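PDB 5ZHB: cellobiose 2-epimerase from Caldibacillus thermoamylovorans, which epimerises cellobiose at C2 of its reducing-end glucose unit, converting it reversibly to 4-O-beta-D-glucosyl-D-mannose. Local coordinates for residues A[151-156]-A[179-184]; A[229-234]-A[238-243]; A[304-309]-A[374-379]; A[345-348]-A[352-355]. All coordinates share one frame; numbering follows the deposited sequence.

Interaction 1: A[151-156]-A[179-184]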
loop_
_atom_site.group_PDB
_atom_site.type_symbol
_atom_site.label_atom_id
_atom_site.label_comp_id
_atom_site.label_asym_id
_atom_site.label_seq_id
_atom_site.Cartn_x
_atom_site.Cartn_y
_atom_site.Cartn_z
ATOM N N GLU A 151 24.083 0.237 5.226
ATOM C CA GLU A 151 24.862 -0.848 5.817
ATOM C C GLU A 151 25.114 -0.691 7.315
ATOM O O GLU A 151 25.164 -1.667 8.059
ATOM C CB GLU A 151 26.252 -0.868 5.195
ATOM C CG GLU A 151 26.248 -1.538 3.831
ATOM C CD GLU A 151 25.879 -2.989 4.008
ATOM O OE1 GLU A 151 26.412 -3.599 4.963
ATOM O OE2 GLU A 151 25.064 -3.498 3.218
ATOM N N GLU A 152 25.354 0.534 7.751
ATOM C CA GLU A 152 25.773 0.769 9.116
ATOM C C GLU A 152 24.645 0.429 10.081
ATOM O O GLU A 152 24.916 -0.210 11.091
ATOM C CB GLU A 152 26.216 2.205 9.382
ATOM C CG GLU A 152 27.722 2.394 9.468
ATOM C CD GLU A 152 27.959 3.769 10.043
ATOM O OE1 GLU A 152 28.137 3.913 11.284
ATOM O OE2 GLU A 152 27.925 4.696 9.211
ATOM N N THR A 153 23.403 0.855 9.765
ATOM C CA THR A 153 22.290 0.778 10.711
ATOM C C THR A 153 21.421 -0.460 10.454
ATOM O O THR A 153 20.566 -0.757 11.283
ATOM C CB THR A 153 21.452 2.058 10.621
ATOM O OG1 THR A 153 20.979 2.125 9.276
ATOM C CG2 THR A 153 22.243 3.309 10.947
ATOM N N ASN A 154 21.646 -1.147 9.329
ATOM C CA ASN A 154 20.765 -2.153 8.757
ATOM C C ASN A 154 19.355 -1.576 8.532
ATOM O O ASN A 154 18.368 -2.023 9.128
ATOM C CB ASN A 154 20.714 -3.436 9.583
ATOM C CG ASN A 154 20.145 -4.594 8.794
ATOM O OD1 ASN A 154 20.132 -4.597 7.556
ATOM N ND2 ASN A 154 19.737 -5.642 9.496
ATOM N N ALA A 155 19.256 -0.549 7.683
ATOM C CA ALA A 155 17.956 0.084 7.474
ATOM C C ALA A 155 17.897 0.701 6.086
ATOM O O ALA A 155 18.897 1.192 5.563
ATOM C CB ALA A 155 17.704 1.083 8.570
ATOM N N TYR A 156 16.724 0.598 5.446
ATOM C CA TYR A 156 16.500 1.319 4.209
ATOM C C TYR A 156 16.370 2.802 4.527
ATOM O O TYR A 156 15.948 3.218 5.606
ATOM C CB TYR A 156 15.353 0.634 3.456
ATOM C CG TYR A 156 15.766 -0.731 2.943
ATOM C CD1 TYR A 156 16.405 -0.870 1.716
ATOM C CD2 TYR A 156 15.585 -1.885 3.723
ATOM C CE1 TYR A 156 16.819 -2.112 1.273
ATOM C CE2 TYR A 156 16.011 -3.124 3.283
ATOM C CZ TYR A 156 16.586 -3.249 2.032
ATOM O OH TYR A 156 17.072 -4.447 1.586
ATOM N N ALA A 179 12.437 11.603 11.921
ATOM C CA ALA A 179 12.763 10.185 11.897
ATOM C C ALA A 179 13.873 9.944 10.883
ATOM O O ALA A 179 13.828 10.527 9.806
ATOM C CB ALA A 179 11.544 9.383 11.527
ATOM N N ASP A 180 14.811 9.054 11.229
ATOM C CA ASP A 180 15.831 8.552 10.314
ATOM C C ASP A 180 15.373 7.279 9.608
ATOM O O ASP A 180 15.874 6.913 8.535
ATOM C CB ASP A 180 17.109 8.269 11.095
ATOM C CG ASP A 180 17.615 9.467 11.894
ATOM O OD1 ASP A 180 17.956 10.488 11.256
ATOM O OD2 ASP A 180 17.601 9.399 13.146
ATOM N N ILE A 181 14.527 6.508 10.305
ATOM C CA ILE A 181 14.111 5.199 9.831
ATOM C C ILE A 181 12.597 5.160 10.021
ATOM O O ILE A 181 12.096 5.684 11.011
ATOM C CB ILE A 181 14.812 4.045 10.580
ATOM C CG1 ILE A 181 16.313 3.936 10.251
ATOM C CG2 ILE A 181 14.092 2.720 10.299
ATOM C CD1 ILE A 181 17.086 2.962 11.134
ATOM N N THR A 182 11.874 4.616 9.029
ATOM C CA THR A 182 10.426 4.458 9.144
ATOM C C THR A 182 10.010 3.011 8.880
ATOM O O THR A 182 10.504 2.312 7.993
ATOM C CB THR A 182 9.630 5.441 8.271
ATOM O OG1 THR A 182 9.633 5.032 6.898
ATOM C CG2 THR A 182 10.100 6.872 8.459
ATOM N N MET A 183 9.006 2.603 9.668
ATOM C CA MET A 183 8.274 1.366 9.491
ATOM C C MET A 183 7.628 1.372 8.114
ATOM O O MET A 183 7.694 0.372 7.385
ATOM C CB MET A 183 7.245 1.232 10.632
ATOM C CG MET A 183 6.272 0.075 10.523
ATOM S SD MET A 183 4.843 0.435 9.469
ATOM C CE MET A 183 3.979 1.617 10.490
ATOM N N ASN A 184 7.056 2.515 7.745
ATOM C CA ASN A 184 6.285 2.566 6.499
ATOM C C ASN A 184 7.148 2.170 5.305
ATOM O O ASN A 184 6.720 1.376 4.465
ATOM C CB ASN A 184 5.622 3.921 6.306
ATOM C CG ASN A 184 4.649 3.899 5.148
ATOM O OD1 ASN A 184 3.629 3.209 5.211
ATOM N ND2 ASN A 184 4.999 4.592 4.072
HETATM O O HOH W 1 13.490 4.098 6.579
#
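Ile181 reaches across to Ala155 where two bulged strand edges of the alpha/alpha barrel face each other without a shared backbone bond. Asn154 and Ala155 both lie opposite Asn150 in a G1 beta bulge, and Asp180 and Ile181 both lie opposite Phe232 in a classic one. Each strand pairs with a different partner, and across the segments it is side chains and a water that join them.

Ile181 buries more surface here than any other residue. Its CG1 stands beside the backbone N (chi1 -70°) and its chain then runs extended, which carries CD1 out to the other strand. There CD1 meets the methyl of Ala155, with CB 3.2 Å away, tighter than an ordinary carbon-carbon contact; CG1 follows at 3.6 Å from the same CB. A small residue suits this strand, because Ala155 directs its CB at the isoleucine and the two are in tight contact. Thr153 lies more loosely alongside, its OG1 4.4 Å from Ile181 CD1. Tyr156 contributes through its backbone, since its ring leads away toward Glu145 and Arg208, both bonded to its hydroxyl.

The surroundings close the junction: Trp236 packs on both Ala155 and Ile181. His186, from helix 183-199, bonds through its two ring nitrogens to Tyr156 N and Thr182 O, spanning the same gap. Thr182 is the N-cap of that helix, and its OG1 also bonds to Glu158 of strand 155-160, which ties the helix start to that strand. A single water completes the link: it donates to Tyr156 O at 2.8 Å and accepts from Thr182 N at 3.0 Å.

Interaction 2: A[229-234]-A[238-243]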
loop_
_atom_site.group_PDB
_atom_site.type_symbol
_atom_site.label_atom_id
_atom_site.label_comp_id
_atom_site.label_asym_id
_atom_site.label_seq_id
_atom_site.Cartn_x
_atom_site.Cartn_y
_atom_site.Cartn_z
ATOM N N GLN A 229 5.934 -0.215 16.101
ATOM C CA GLN A 229 6.353 1.168 16.270
ATOM C C GLN A 229 6.545 1.766 14.869
ATOM O O GLN A 229 6.723 1.032 13.906
ATOM C CB GLN A 229 7.600 1.196 17.167
ATOM C CG GLN A 229 7.379 0.496 18.513
ATOM C CD GLN A 229 8.674 0.121 19.214
ATOM O OE1 GLN A 229 9.068 0.773 20.183
ATOM N NE2 GLN A 229 9.364 -0.905 18.728
ATOM N N VAL A 230 6.530 3.090 14.785
ATOM C CA VAL A 230 6.309 3.779 13.521
ATOM C C VAL A 230 7.554 4.537 13.058
ATOM O O VAL A 230 7.911 4.431 11.896
ATOM C CB VAL A 230 5.058 4.657 13.594
ATOM C CG1 VAL A 230 4.762 5.350 12.259
ATOM C CG2 VAL A 230 3.860 3.815 14.018
ATOM N N PHE A 231 8.201 5.294 13.951
ATOM C CA PHE A 231 9.300 6.188 13.602
ATOM C C PHE A 231 10.466 5.945 14.557
ATOM O O PHE A 231 10.250 5.789 15.767
ATOM C CB PHE A 231 8.842 7.638 13.728
ATOM C CG PHE A 231 7.753 8.060 12.761
ATOM C CD1 PHE A 231 7.946 7.926 11.392
ATOM C CD2 PHE A 231 6.556 8.605 13.220
ATOM C CE1 PHE A 231 6.961 8.322 10.506
ATOM C CE2 PHE A 231 5.566 9.001 12.321
ATOM C CZ PHE A 231 5.778 8.847 10.964
ATOM N N PHE A 232 11.670 5.875 13.985
ATOM C CA PHE A 232 12.877 5.473 14.688
ATOM C C PHE A 232 14.003 6.461 14.388
ATOM O O PHE A 232 14.008 7.131 13.348
ATOM C CB PHE A 232 13.364 4.102 14.212
ATOM C CG PHE A 232 12.275 3.047 14.321
ATOM C CD1 PHE A 232 11.322 2.910 13.317
ATOM C CD2 PHE A 232 12.161 2.258 15.464
ATOM C CE1 PHE A 232 10.278 2.009 13.454
ATOM C CE2 PHE A 232 11.125 1.352 15.594
ATOM C CZ PHE A 232 10.192 1.219 14.583
ATOM N N ASN A 233 14.963 6.494 15.323
ATOM C CA ASN A 233 16.263 7.098 15.112
ATOM C C ASN A 233 17.179 6.062 14.455
ATOM O O ASN A 233 16.776 4.922 14.218
ATOM C CB ASN A 233 16.773 7.691 16.427
ATOM C CG ASN A 233 17.163 6.658 17.461
ATOM O OD1 ASN A 233 17.408 5.490 17.143
ATOM N ND2 ASN A 233 17.291 7.088 18.710
ATOM N N ASN A 234 18.437 6.452 14.199
ATOM C CA ASN A 234 19.392 5.599 13.515
ATOM C C ASN A 234 19.803 4.389 14.348
ATOM O O ASN A 234 20.457 3.493 13.822
ATOM C CB ASN A 234 20.628 6.389 13.097
ATOM C CG ASN A 234 20.421 7.011 11.740
ATOM O OD1 ASN A 234 20.064 6.306 10.782
ATOM N ND2 ASN A 234 20.606 8.319 11.649
ATOM N N SER A 238 12.495 3.653 18.777
ATOM C CA SER A 238 11.292 4.389 18.459
ATOM C C SER A 238 11.329 5.771 19.118
ATOM O O SER A 238 11.756 5.913 20.259
ATOM C CB SER A 238 10.092 3.565 18.843
ATOM O OG SER A 238 8.923 4.365 18.844
ATOM N N ILE A 239 10.882 6.813 18.407
ATOM C CA ILE A 239 11.034 8.175 18.904
ATOM C C ILE A 239 9.694 8.857 19.131
ATOM O O ILE A 239 9.681 10.011 19.539
ATOM C CB ILE A 239 11.923 9.020 17.975
ATOM C CG1 ILE A 239 11.384 9.085 16.551
ATOM C CG2 ILE A 239 13.354 8.491 18.003
ATOM C CD1 ILE A 239 12.086 10.110 15.673
ATOM N N ILE A 240 8.577 8.182 18.830
ATOM C CA ILE A 240 7.263 8.780 19.021
ATOM C C ILE A 240 6.335 7.715 19.600
ATOM O O ILE A 240 6.436 6.534 19.275
ATOM C CB ILE A 240 6.675 9.364 17.713
ATOM C CG1 ILE A 240 7.624 10.343 17.021
ATOM C CG2 ILE A 240 5.316 10.029 17.968
ATOM C CD1 ILE A 240 7.751 11.700 17.698
ATOM N N ASP A 241 5.436 8.154 20.481
ATOM C CA ASP A 241 4.423 7.264 21.023
ATOM C C ASP A 241 3.232 7.259 20.058
ATOM O O ASP A 241 2.327 8.068 20.227
ATOM C CB ASP A 241 4.006 7.709 22.417
ATOM C CG ASP A 241 2.859 6.906 23.008
ATOM O OD1 ASP A 241 2.627 5.784 22.514
ATOM O OD2 ASP A 241 2.178 7.439 23.914
ATOM N N LEU A 242 3.284 6.407 19.019
ATOM C CA LEU A 242 2.270 6.413 17.958
ATOM C C LEU A 242 1.949 4.983 17.555
ATOM O O LEU A 242 2.826 4.183 17.280
ATOM C CB LEU A 242 2.726 7.203 16.732
ATOM C CG LEU A 242 1.776 7.229 15.518
ATOM C CD1 LEU A 242 0.442 7.851 15.819
ATOM C CD2 LEU A 242 2.445 7.975 14.374
ATOM N N LYS A 243 0.664 4.665 17.540
ATOM C CA LYS A 243 0.192 3.392 17.038
ATOM C C LYS A 243 -0.733 3.667 15.862
ATOM O O LYS A 243 -1.620 4.494 15.998
ATOM C CB LYS A 243 -0.658 2.660 18.078
ATOM C CG LYS A 243 0.123 1.982 19.172
ATOM C CD LYS A 243 0.342 2.796 20.420
ATOM C CE LYS A 243 0.902 1.874 21.479
ATOM N NZ LYS A 243 1.262 2.651 22.660
#
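Phe231 and Ser238 meet through their backbones: the carbonyl O of Phe231 accepts from Ile239 N at 2.9 Å (N-H...O angle 154°) and also receives a CA-H...O contact from Ser238. These contacts accompany a single bridge of Phe232 with Ser238, which closes the loop after strand 231-232.

The side chains pack against one another beside this backbone link. The Phe231 ring carries Val230 CG1 over the centre of one face, 3.7 Å above its plane. Leu242 slants across both residues, its CD2 lying 3.9 Å from Phe231 CE2 and 4.1 Å from Val230 CG1; one methyl thus serves both neighbours. Farther along, Ile239 has CG1 wedged between its backbone N and carbonyl carbon (chi1 58°), so CG1 turns to Phe231 CB while CG2 rests 3.8 Å from Asn233 CB. Asn233 suits the bend, since its OD1 receives the backbone N of both His235 and Glu237.

Gln229 stretches its extended chain alongside Ser238, with OE1 3.3 Å from Ser238 CB, while its NE2 is held by Val220 O. Replacing it with an alanine would probably leave Val220 O without that amide donor and open a gap beside the serine.

Only one hydrogen bond joins the two segments in this mostly apolar contact, and the buried Ile240 N has no partner, so cohesion probably comes largely from the packed hydrocarbon.

Interaction 3: A[304-309]-A[374-379]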
loop_
_atom_site.group_PDB
_atom_site.type_symbol
_atom_site.label_atom_id
_atom_site.label_comp_id
_atom_site.label_asym_id
_atom_site.label_seq_id
_atom_site.Cartn_x
_atom_site.Cartn_y
_atom_site.Cartn_z
ATOM N N ARG A 304 -12.561 7.187 10.660
ATOM C CA ARG A 304 -12.569 5.943 9.918
ATOM C C ARG A 304 -12.009 6.184 8.515
ATOM O O ARG A 304 -12.675 6.825 7.697
ATOM C CB ARG A 304 -13.986 5.399 9.783
ATOM C CG ARG A 304 -14.529 4.662 11.000
ATOM C CD ARG A 304 -14.879 5.644 12.131
ATOM N NE ARG A 304 -15.790 5.030 13.103
ATOM C CZ ARG A 304 -16.230 5.613 14.221
ATOM N NH1 ARG A 304 -15.717 6.756 14.624
ATOM N NH2 ARG A 304 -17.139 4.999 14.949
ATOM N N VAL A 305 -10.769 5.736 8.291
ATOM C CA VAL A 305 -10.033 6.018 7.065
ATOM C C VAL A 305 -10.221 4.813 6.169
ATOM O O VAL A 305 -10.109 3.690 6.659
ATOM C CB VAL A 305 -8.540 6.325 7.311
ATOM C CG1 VAL A 305 -7.769 6.535 6.018
ATOM C CG2 VAL A 305 -8.358 7.574 8.160
ATOM N N TRP A 306 -10.443 5.046 4.857
ATOM C CA TRP A 306 -10.857 3.990 3.946
ATOM C C TRP A 306 -9.854 2.831 3.921
ATOM O O TRP A 306 -10.242 1.659 4.073
ATOM C CB TRP A 306 -11.164 4.557 2.535
ATOM C CG TRP A 306 -10.033 4.447 1.547
ATOM C CD1 TRP A 306 -9.885 3.453 0.632
ATOM C CD2 TRP A 306 -8.866 5.275 1.430
ATOM N NE1 TRP A 306 -8.736 3.639 -0.084
ATOM C CE2 TRP A 306 -8.077 4.732 0.389
ATOM C CE3 TRP A 306 -8.415 6.424 2.075
ATOM C CZ2 TRP A 306 -6.845 5.266 0.016
ATOM C CZ3 TRP A 306 -7.216 6.976 1.677
ATOM C CH2 TRP A 306 -6.450 6.414 0.661
ATOM N N TRP A 307 -8.569 3.127 3.769
ATOM C CA TRP A 307 -7.580 2.071 3.571
ATOM C C TRP A 307 -7.418 1.219 4.830
ATOM O O TRP A 307 -7.158 0.023 4.707
ATOM C CB TRP A 307 -6.226 2.606 3.076
ATOM C CG TRP A 307 -5.407 3.415 4.049
ATOM C CD1 TRP A 307 -5.336 4.771 4.145
ATOM C CD2 TRP A 307 -4.486 2.896 5.030
ATOM N NE1 TRP A 307 -4.473 5.137 5.140
ATOM C CE2 TRP A 307 -3.939 4.005 5.704
ATOM C CE3 TRP A 307 -4.083 1.604 5.405
ATOM C CZ2 TRP A 307 -2.994 3.858 6.723
ATOM C CZ3 TRP A 307 -3.136 1.464 6.397
ATOM C CH2 TRP A 307 -2.611 2.578 7.064
ATOM N N VAL A 308 -7.609 1.853 6.002
ATOM C CA VAL A 308 -7.517 1.144 7.275
ATOM C C VAL A 308 -8.589 0.056 7.365
ATOM O O VAL A 308 -8.290 -1.093 7.692
ATOM C CB VAL A 308 -7.589 2.156 8.437
ATOM C CG1 VAL A 308 -7.713 1.441 9.780
ATOM C CG2 VAL A 308 -6.442 3.161 8.419
ATOM N N GLN A 309 -9.802 0.360 6.905
ATOM C CA GLN A 309 -10.899 -0.581 6.997
ATOM C C GLN A 309 -10.600 -1.790 6.118
ATOM O O GLN A 309 -10.773 -2.927 6.542
ATOM C CB GLN A 309 -12.228 0.047 6.589
ATOM C CG GLN A 309 -12.536 1.401 7.212
ATOM C CD GLN A 309 -12.432 1.423 8.722
ATOM O OE1 GLN A 309 -12.955 0.543 9.401
ATOM N NE2 GLN A 309 -11.668 2.362 9.254
ATOM N N PRO A 374 -6.651 3.297 -6.411
ATOM C CA PRO A 374 -7.419 2.058 -6.282
ATOM C C PRO A 374 -6.696 0.854 -5.692
ATOM O O PRO A 374 -7.254 -0.229 -5.697
ATOM C CB PRO A 374 -7.749 1.805 -7.765
ATOM C CG PRO A 374 -6.496 2.205 -8.491
ATOM C CD PRO A 374 -6.024 3.432 -7.731
ATOM N N TYR A 375 -5.450 1.022 -5.227
ATOM C CA TYR A 375 -4.650 -0.120 -4.800
ATOM C C TYR A 375 -5.246 -0.789 -3.560
ATOM O O TYR A 375 -5.482 -2.005 -3.593
ATOM C CB TYR A 375 -3.184 0.311 -4.676
ATOM C CG TYR A 375 -2.361 -0.155 -3.482
ATOM C CD1 TYR A 375 -1.746 -1.399 -3.457
ATOM C CD2 TYR A 375 -2.117 0.702 -2.408
ATOM C CE1 TYR A 375 -0.926 -1.798 -2.404
ATOM C CE2 TYR A 375 -1.295 0.322 -1.351
ATOM C CZ TYR A 375 -0.718 -0.943 -1.332
ATOM O OH TYR A 375 0.124 -1.323 -0.305
ATOM N N HIS A 376 -5.492 -0.026 -2.488
ATOM C CA HIS A 376 -5.915 -0.648 -1.230
ATOM C C HIS A 376 -7.264 -1.368 -1.388
ATOM O O HIS A 376 -7.416 -2.535 -0.991
ATOM C CB HIS A 376 -5.970 0.373 -0.107
ATOM C CG HIS A 376 -4.674 0.774 0.540
ATOM N ND1 HIS A 376 -3.902 -0.099 1.288
ATOM C CD2 HIS A 376 -4.003 1.944 0.505
ATOM C CE1 HIS A 376 -2.796 0.539 1.693
ATOM N NE2 HIS A 376 -2.853 1.795 1.262
ATOM N N ASN A 377 -8.253 -0.652 -1.909
ATOM C CA ASN A 377 -9.603 -1.192 -1.995
ATOM C C ASN A 377 -9.729 -2.272 -3.084
ATOM O O ASN A 377 -10.419 -3.281 -2.852
ATOM C CB ASN A 377 -10.659 -0.087 -2.010
ATOM C CG ASN A 377 -10.580 0.869 -3.179
ATOM O OD1 ASN A 377 -9.562 0.920 -3.871
ATOM N ND2 ASN A 377 -11.631 1.667 -3.357
ATOM N N ALA A 378 -9.076 -2.107 -4.243
ATOM C CA ALA A 378 -9.054 -3.167 -5.236
ATOM C C ALA A 378 -8.378 -4.421 -4.702
ATOM O O ALA A 378 -8.897 -5.525 -4.877
ATOM C CB ALA A 378 -8.375 -2.745 -6.508
ATOM N N ARG A 379 -7.188 -4.244 -4.112
ATOM C CA ARG A 379 -6.441 -5.348 -3.558
ATOM C C ARG A 379 -7.299 -6.116 -2.543
ATOM O O ARG A 379 -7.292 -7.345 -2.548
ATOM C CB ARG A 379 -5.123 -4.843 -2.957
ATOM C CG ARG A 379 -4.299 -6.021 -2.460
ATOM C CD ARG A 379 -2.898 -5.718 -1.997
ATOM N NE ARG A 379 -2.896 -4.857 -0.817
ATOM C CZ ARG A 379 -1.791 -4.392 -0.231
ATOM N NH1 ARG A 379 -0.606 -4.745 -0.684
ATOM N NH2 ARG A 379 -1.888 -3.596 0.825
HETATM O O HOH W 2 -7.844 2.299 -2.328
#
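Water 2 is gripped from both segments: Trp306 NE1 donates to it at 2.8 Å and Asn377 N at 3.0 Å. The water sits in the plane of the indole, at its edge and almost on the line of the N-H bond, and an amide in the first turn of a helix, with no carbonyl four residues back to bind, gains an acceptor. Asn377 CB lies near the plane of the same indole, at its edge; farther out, Asn377 ND2 is bonded to Glu351.

Beside this bridge His376 and Trp307 run alongside each other in the same direction. Trp307 CB sits over one face of the imidazole, 3.6 Å from its centroid and 22° off the normal, a CH-pi contact. With CG between the backbone N and the carbonyl carbon (chi1 70°), the indole is swung so that its five-membered ring forms an offset stack with the His376 ring, planes 25° apart and centroids 5.0 Å apart.

Helices 306-323 and 375-387 are successive inner helices of the (alpha/alpha)6 barrel, and the contact joins their N-terminal ends. The opposite face of the imidazole is covered by Tyr375 CE2, 3.3 Å above the ring plane, and Tyr375 CE1 in turn lies over the Arg379 guanidinium. Glu311 OE2 binds both His376 ND1 and Arg379, which fixes the rotation of the imidazole. Loss of the imidazole, as with an alanine at His376, is likely to open a gap between Trp307 and Tyr375 and deprive Glu311 of one partner. Tyr375 and Arg379 share a second carboxylate, that of Glu191.

Interaction 4: A[345-348]-A[352-355]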
loop_
_atom_site.group_PDB
_atom_site.type_symbol
_atom_site.label_atom_id
_atom_site.label_comp_id
_atom_site.label_asym_id
_atom_site.label_seq_id
_atom_site.Cartn_x
_atom_site.Cartn_y
_atom_site.Cartn_z
ATOM N N ASP A 345 -19.365 5.630 -1.547
ATOM C CA ASP A 345 -20.100 6.829 -1.944
ATOM C C ASP A 345 -21.258 6.377 -2.829
ATOM O O ASP A 345 -21.035 5.594 -3.728
ATOM C CB ASP A 345 -19.178 7.741 -2.736
ATOM C CG ASP A 345 -19.664 9.153 -2.996
ATOM O OD1 ASP A 345 -20.873 9.405 -2.788
ATOM O OD2 ASP A 345 -18.815 9.997 -3.268
ATOM N N SER A 346 -22.474 6.855 -2.589
ATOM C CA SER A 346 -23.557 6.476 -3.480
ATOM C C SER A 346 -23.859 7.583 -4.497
ATOM O O SER A 346 -24.763 7.437 -5.316
ATOM C CB SER A 346 -24.761 6.054 -2.715
ATOM O OG SER A 346 -25.216 7.146 -1.945
ATOM N N ARG A 347 -23.031 8.629 -4.552
ATOM C CA ARG A 347 -23.222 9.639 -5.578
ATOM C C ARG A 347 -22.864 9.046 -6.930
ATOM O O ARG A 347 -21.975 8.207 -7.037
ATOM C CB ARG A 347 -22.367 10.885 -5.381
ATOM C CG ARG A 347 -22.825 11.643 -4.158
ATOM C CD ARG A 347 -21.926 12.832 -3.993
ATOM N NE ARG A 347 -20.607 12.381 -3.527
ATOM C CZ ARG A 347 -19.527 13.123 -3.387
ATOM N NH1 ARG A 347 -19.559 14.415 -3.692
ATOM N NH2 ARG A 347 -18.402 12.573 -2.940
ATOM N N GLU A 348 -23.587 9.484 -7.969
ATOM C CA GLU A 348 -23.180 9.201 -9.326
ATOM C C GLU A 348 -21.902 9.994 -9.590
ATOM O O GLU A 348 -21.869 11.223 -9.424
ATOM C CB GLU A 348 -24.244 9.704 -10.296
ATOM C CG GLU A 348 -24.078 9.164 -11.701
ATOM C CD GLU A 348 -25.159 9.710 -12.632
ATOM O OE1 GLU A 348 -26.145 10.343 -12.209
ATOM O OE2 GLU A 348 -24.942 9.507 -13.819
ATOM N N TRP A 352 -15.157 5.616 -3.303
ATOM C CA TRP A 352 -15.150 5.570 -1.853
ATOM C C TRP A 352 -14.720 6.932 -1.312
ATOM O O TRP A 352 -13.848 7.625 -1.833
ATOM C CB TRP A 352 -14.205 4.456 -1.350
ATOM C CG TRP A 352 -14.596 3.031 -1.675
ATOM C CD1 TRP A 352 -15.314 2.540 -2.720
ATOM C CD2 TRP A 352 -14.265 1.878 -0.864
ATOM N NE1 TRP A 352 -15.454 1.179 -2.626
ATOM C CE2 TRP A 352 -14.818 0.744 -1.488
ATOM C CE3 TRP A 352 -13.577 1.713 0.340
ATOM C CZ2 TRP A 352 -14.681 -0.537 -0.962
ATOM C CZ3 TRP A 352 -13.446 0.444 0.860
ATOM C CH2 TRP A 352 -14.011 -0.656 0.239
ATOM N N TYR A 353 -15.290 7.302 -0.177
ATOM C CA TYR A 353 -14.781 8.463 0.527
ATOM C C TYR A 353 -13.407 8.181 1.136
ATOM O O TYR A 353 -13.068 7.042 1.446
ATOM C CB TYR A 353 -15.726 8.824 1.658
ATOM C CG TYR A 353 -17.142 9.142 1.235
ATOM C CD1 TYR A 353 -17.425 10.211 0.385
ATOM C CD2 TYR A 353 -18.206 8.447 1.803
ATOM C CE1 TYR A 353 -18.738 10.500 0.027
ATOM C CE2 TYR A 353 -19.514 8.742 1.470
ATOM C CZ TYR A 353 -19.777 9.791 0.615
ATOM O OH TYR A 353 -21.077 10.055 0.343
ATOM N N TRP A 354 -12.620 9.244 1.290
ATOM C CA TRP A 354 -11.325 9.161 1.925
ATOM C C TRP A 354 -11.500 8.658 3.356
ATOM O O TRP A 354 -10.807 7.749 3.814
ATOM C CB TRP A 354 -10.671 10.549 1.906
ATOM C CG TRP A 354 -9.288 10.566 2.508
ATOM C CD1 TRP A 354 -8.986 10.392 3.833
ATOM C CD2 TRP A 354 -8.034 10.810 1.850
ATOM N NE1 TRP A 354 -7.637 10.446 4.035
ATOM C CE2 TRP A 354 -7.029 10.744 2.845
ATOM C CE3 TRP A 354 -7.669 11.112 0.541
ATOM C CZ2 TRP A 354 -5.684 10.954 2.564
ATOM C CZ3 TRP A 354 -6.344 11.362 0.267
ATOM C CH2 TRP A 354 -5.365 11.291 1.268
ATOM N N SER A 355 -12.422 9.301 4.080
ATOM C CA SER A 355 -12.647 8.947 5.473
ATOM C C SER A 355 -14.044 9.361 5.899
ATOM O O SER A 355 -14.722 10.095 5.175
ATOM C CB SER A 355 -11.559 9.531 6.367
ATOM O OG SER A 355 -11.482 10.944 6.284
#
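An Asx turn at Asp345, locked by a salt bridge to Arg347, packs against the ring of Tyr353 as the chain doubles back between helix 326-343 and strand 355-356. Asp345 OD1 accepts from Arg347 N at 2.9 Å, met from well above the carboxylate plane, which makes the turn. The guanidinium then grips the same carboxylate side-on: Asp345 OD1 lies 3.1 Å from Arg347 NE, in the guanidinium plane, and uses its syn lone pair, while NH2 reaches OD2 at 2.6 Å. NE is shared between OD1 and OD2, so each oxygen accepts from two nitrogens and the carboxylate can scarcely rotate. Aspartate fits because its short side chain reaches the backbone N two residues on, and arginine because it can offer paired N-H groups to both oxygens.

Tyr353 covers this assembly from the other segment. Its ring takes Asp345 CB over one face, a CH-pi contact with CB 4.1 Å from the centroid, and the carboxylate is tilted 30° from the ring. With CG anti to the backbone N, chi1 of -168° carries the carboxylate beyond the CE1 rim, with OD2 3.3 Å from Tyr353 CE1. Arg347 NH2 approaches instead at the ring edge, near its plane, 3.6 Å from CE1.

Arg347 also bonds to Tyr37 O through NH1 and makes a cation-pi contact with the Tyr37 ring. The Trp352 indole packs on helices 306-323, 326-343 and 375-387, with NE1 held by Glu11. The arrangement is an Asx turn within a long connection from an outer to an inner helix of an (alpha/alpha)6 barrel.

How the interactions relate
The four contacts form two touching pairs. Interactions 1 and 2, centres 11 Å apart, share the small antiparallel sheet of strands 181-182 and 231-232: Asp180 N to Phe232 O and Phe232 N to Ile181 O, each 3.0 Å, are probable hydrogen bonds. Interactions 3 and 4, centres 12 Å apart, meet where Trp306 N probably bonds to Trp354 O at 2.9 Å. Interactions 1 and 4 fall on opposite sides of the chain's centre, 36 Å between their centres, whereas the centre of interaction 3 lies about 9 Å from the centre of the chain, among the inner helices. In this family the active site is in the barrel cavity, so interaction 3 is probably the one nearest to it.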